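Local coordinates for protein rRNA N-glycosidase (Bougainvillea spectabilis, PDB 3CTK) that is a plant ribosome-inactivating protein, a single chain of mixed alpha-helical and beta-sheet fold, at residues Val106-Asp111 with Gln150-Phe155. Numbering follows the deposited sequence.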
loop_
_atom_site.group_PDB
_atom_site.type_symbol
_atom_site.label_atom_id
_atom_site.label_comp_id
_atom_site.label_asym_id
_atom_site.label_seq_id
_atom_site.Cartn_x
_atom_site.Cartn_y
_atom_site.Cartn_z
ATOM N N VAL A 106 -20.064 1.147 5.449
ATOM C CA VAL A 106 -19.590 0.826 6.784
ATOM C C VAL A 106 -18.373 1.645 7.184
ATOM O O VAL A 106 -17.405 1.736 6.435
ATOM C CB VAL A 106 -19.222 -0.681 6.875
ATOM C CG1 VAL A 106 -18.610 -1.001 8.236
ATOM C CG2 VAL A 106 -20.462 -1.532 6.633
ATOM N N THR A 107 -18.438 2.257 8.359
ATOM C CA THR A 107 -17.310 3.012 8.875
ATOM C C THR A 107 -16.770 2.153 10.005
ATOM O O THR A 107 -17.442 1.961 11.020
ATOM C CB THR A 107 -17.721 4.400 9.423
ATOM O OG1 THR A 107 -18.932 4.287 10.185
ATOM C CG2 THR A 107 -17.920 5.385 8.280
ATOM N N LEU A 108 -15.572 1.609 9.804
ATOM C CA LEU A 108 -14.931 0.753 10.794
ATOM C C LEU A 108 -14.549 1.561 12.035
ATOM O O LEU A 108 -14.455 2.788 11.983
ATOM C CB LEU A 108 -13.692 0.089 10.179
ATOM C CG LEU A 108 -13.990 -0.815 8.972
ATOM C CD1 LEU A 108 -12.698 -1.197 8.255
ATOM C CD2 LEU A 108 -14.741 -2.055 9.448
ATOM N N THR A 109 -14.333 0.869 13.149
ATOM C CA THR A 109 -13.986 1.540 14.393
ATOM C C THR A 109 -12.497 1.844 14.520
ATOM O O THR A 109 -12.086 2.559 15.434
ATOM C CB THR A 109 -14.436 0.715 15.619
ATOM O OG1 THR A 109 -13.813 -0.575 15.588
ATOM C CG2 THR A 109 -15.954 0.547 15.619
ATOM N N PHE A 110 -11.693 1.304 13.609
ATOM C CA PHE A 110 -10.252 1.536 13.627
ATOM C C PHE A 110 -9.770 2.251 12.364
ATOM O O PHE A 110 -10.405 2.163 11.310
ATOM C CB PHE A 110 -9.497 0.205 13.812
ATOM C CG PHE A 110 -9.873 -0.869 12.819
ATOM C CD1 PHE A 110 -9.293 -0.912 11.554
ATOM C CD2 PHE A 110 -10.799 -1.852 13.162
ATOM C CE1 PHE A 110 -9.629 -1.925 10.643
ATOM C CE2 PHE A 110 -11.141 -2.868 12.260
ATOM C CZ PHE A 110 -10.554 -2.904 11.001
ATOM N N ASP A 111 -8.659 2.977 12.477
ATOM C CA ASP A 111 -8.110 3.684 11.325
ATOM C C ASP A 111 -7.052 2.832 10.628
ATOM O O ASP A 111 -6.791 1.698 11.038
ATOM C CB ASP A 111 -7.540 5.050 11.745
ATOM C CG ASP A 111 -6.300 4.940 12.618
ATOM O OD1 ASP A 111 -6.032 5.897 13.374
ATOM O OD2 ASP A 111 -5.587 3.923 12.542
ATOM N N GLN A 150 -11.794 -7.996 13.199
ATOM C CA GLN A 150 -10.519 -8.704 13.219
ATOM C C GLN A 150 -10.095 -9.236 11.852
ATOM O O GLN A 150 -8.944 -9.066 11.443
ATOM C CB GLN A 150 -10.564 -9.850 14.233
ATOM C CG GLN A 150 -9.328 -10.733 14.229
ATOM C CD GLN A 150 -9.333 -11.747 15.357
ATOM O OE1 GLN A 150 -10.384 -12.254 15.746
ATOM N NE2 GLN A 150 -8.153 -12.062 15.874
ATOM N N GLU A 151 -11.020 -9.874 11.143
ATOM C CA GLU A 151 -10.707 -10.423 9.830
ATOM C C GLU A 151 -10.424 -9.331 8.805
ATOM O O GLU A 151 -9.544 -9.480 7.953
ATOM C CB GLU A 151 -11.849 -11.315 9.342
ATOM C CG GLU A 151 -12.000 -12.586 10.155
ATOM C CD GLU A 151 -10.735 -13.419 10.152
ATOM O OE1 GLU A 151 -10.309 -13.845 9.058
ATOM O OE2 GLU A 151 -10.164 -13.642 11.242
ATOM N N ILE A 152 -11.171 -8.235 8.888
ATOM C CA ILE A 152 -10.985 -7.127 7.962
ATOM C C ILE A 152 -9.636 -6.447 8.206
ATOM O O ILE A 152 -8.971 -6.020 7.261
ATOM C CB ILE A 152 -12.139 -6.109 8.084
ATOM C CG1 ILE A 152 -13.436 -6.760 7.592
ATOM C CG2 ILE A 152 -11.839 -4.866 7.260
ATOM C CD1 ILE A 152 -14.697 -5.944 7.865
ATOM N N ALA A 153 -9.228 -6.353 9.468
ATOM C CA ALA A 153 -7.943 -5.736 9.777
ATOM C C ALA A 153 -6.820 -6.575 9.165
ATOM O O ALA A 153 -5.826 -6.035 8.677
ATOM C CB ALA A 153 -7.752 -5.616 11.294
ATOM N N LYS A 154 -6.977 -7.897 9.186
ATOM C CA LYS A 154 -5.962 -8.781 8.615
ATOM C C LYS A 154 -5.858 -8.543 7.112
ATOM O O LYS A 154 -4.764 -8.503 6.554
ATOM C CB LYS A 154 -6.309 -10.245 8.891
ATOM C CG LYS A 154 -6.154 -10.643 10.354
ATOM C CD LYS A 154 -6.570 -12.087 10.614
ATOM C CE LYS A 154 -5.658 -13.080 9.911
ATOM N NZ LYS A 154 -5.707 -12.968 8.423
ATOM N N PHE A 155 -7.003 -8.385 6.456
ATOM C CA PHE A 155 -7.017 -8.123 5.021
ATOM C C PHE A 155 -6.256 -6.828 4.724
ATOM O O PHE A 155 -5.406 -6.787 3.831
ATOM C CB PHE A 155 -8.458 -7.998 4.518
ATOM C CG PHE A 155 -8.571 -7.354 3.166
ATOM C CD1 PHE A 155 -8.095 -8.001 2.027
ATOM C CD2 PHE A 155 -9.119 -6.080 3.034
ATOM C CE1 PHE A 155 -8.160 -7.387 0.781
ATOM C CE2 PHE A 155 -9.189 -5.457 1.786
ATOM C CZ PHE A 155 -8.709 -6.111 0.659
#
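Leu108, on the outermost strand 105-108 of the mixed six-stranded sheet in this ribosome-inactivating protein fold, and Phe110, in the corner that follows it, rest on Ile152 and Ala153, near the start of helix 149-168. The contact is a purely apolar packing of a strand and the turn after it on a helix, with no hydrogen bond across it, and it buries 154 Å² in all. Each partner offers two bumps. From segment 106-111 come the forked end of Leu108 and the far end of the Phe110 ring; from the helix come the branched Ile152 and the short methyl of Ala153.

The two forks meet at an angle and pair methyl with methyl: CD1 of Leu108 lies 3.9 Å from CG2 of Ile152, while CD2 of Leu108 sits 4.2 Å from CD1 of Ile152. In Ile152, CG2 is anti to the backbone N, and CG1 turns anti to the carbonyl carbon (chi1 -67°), which sets both ends of the fork against the leucine.

The chain turns a corner at Thr109 and Phe110. The CG of Phe110 stands between the backbone N and the carbonyl carbon (chi1 53°), and the ring projects to the helix with CZ leading. Its CE1-CZ end lies against the Ala153 methyl, whose small size lets CZ come near the helix backbone, whereas Ile152 CG2 comes up to the ring edge, near its plane, 4.4 Å from CZ.

Val85 and Leu87 of the adjacent strand 81-88 touch Leu108 within the sheet. Leu117 and Ala120 of helix 114-121 touch Phe110, and Ala120 also touches Ala153, so a second helix borders the contact. At the tip of the ring, Phe110 CZ lies 3.9 Å from Ala153 CB and 4.0 Å from the backbone N of Ala153.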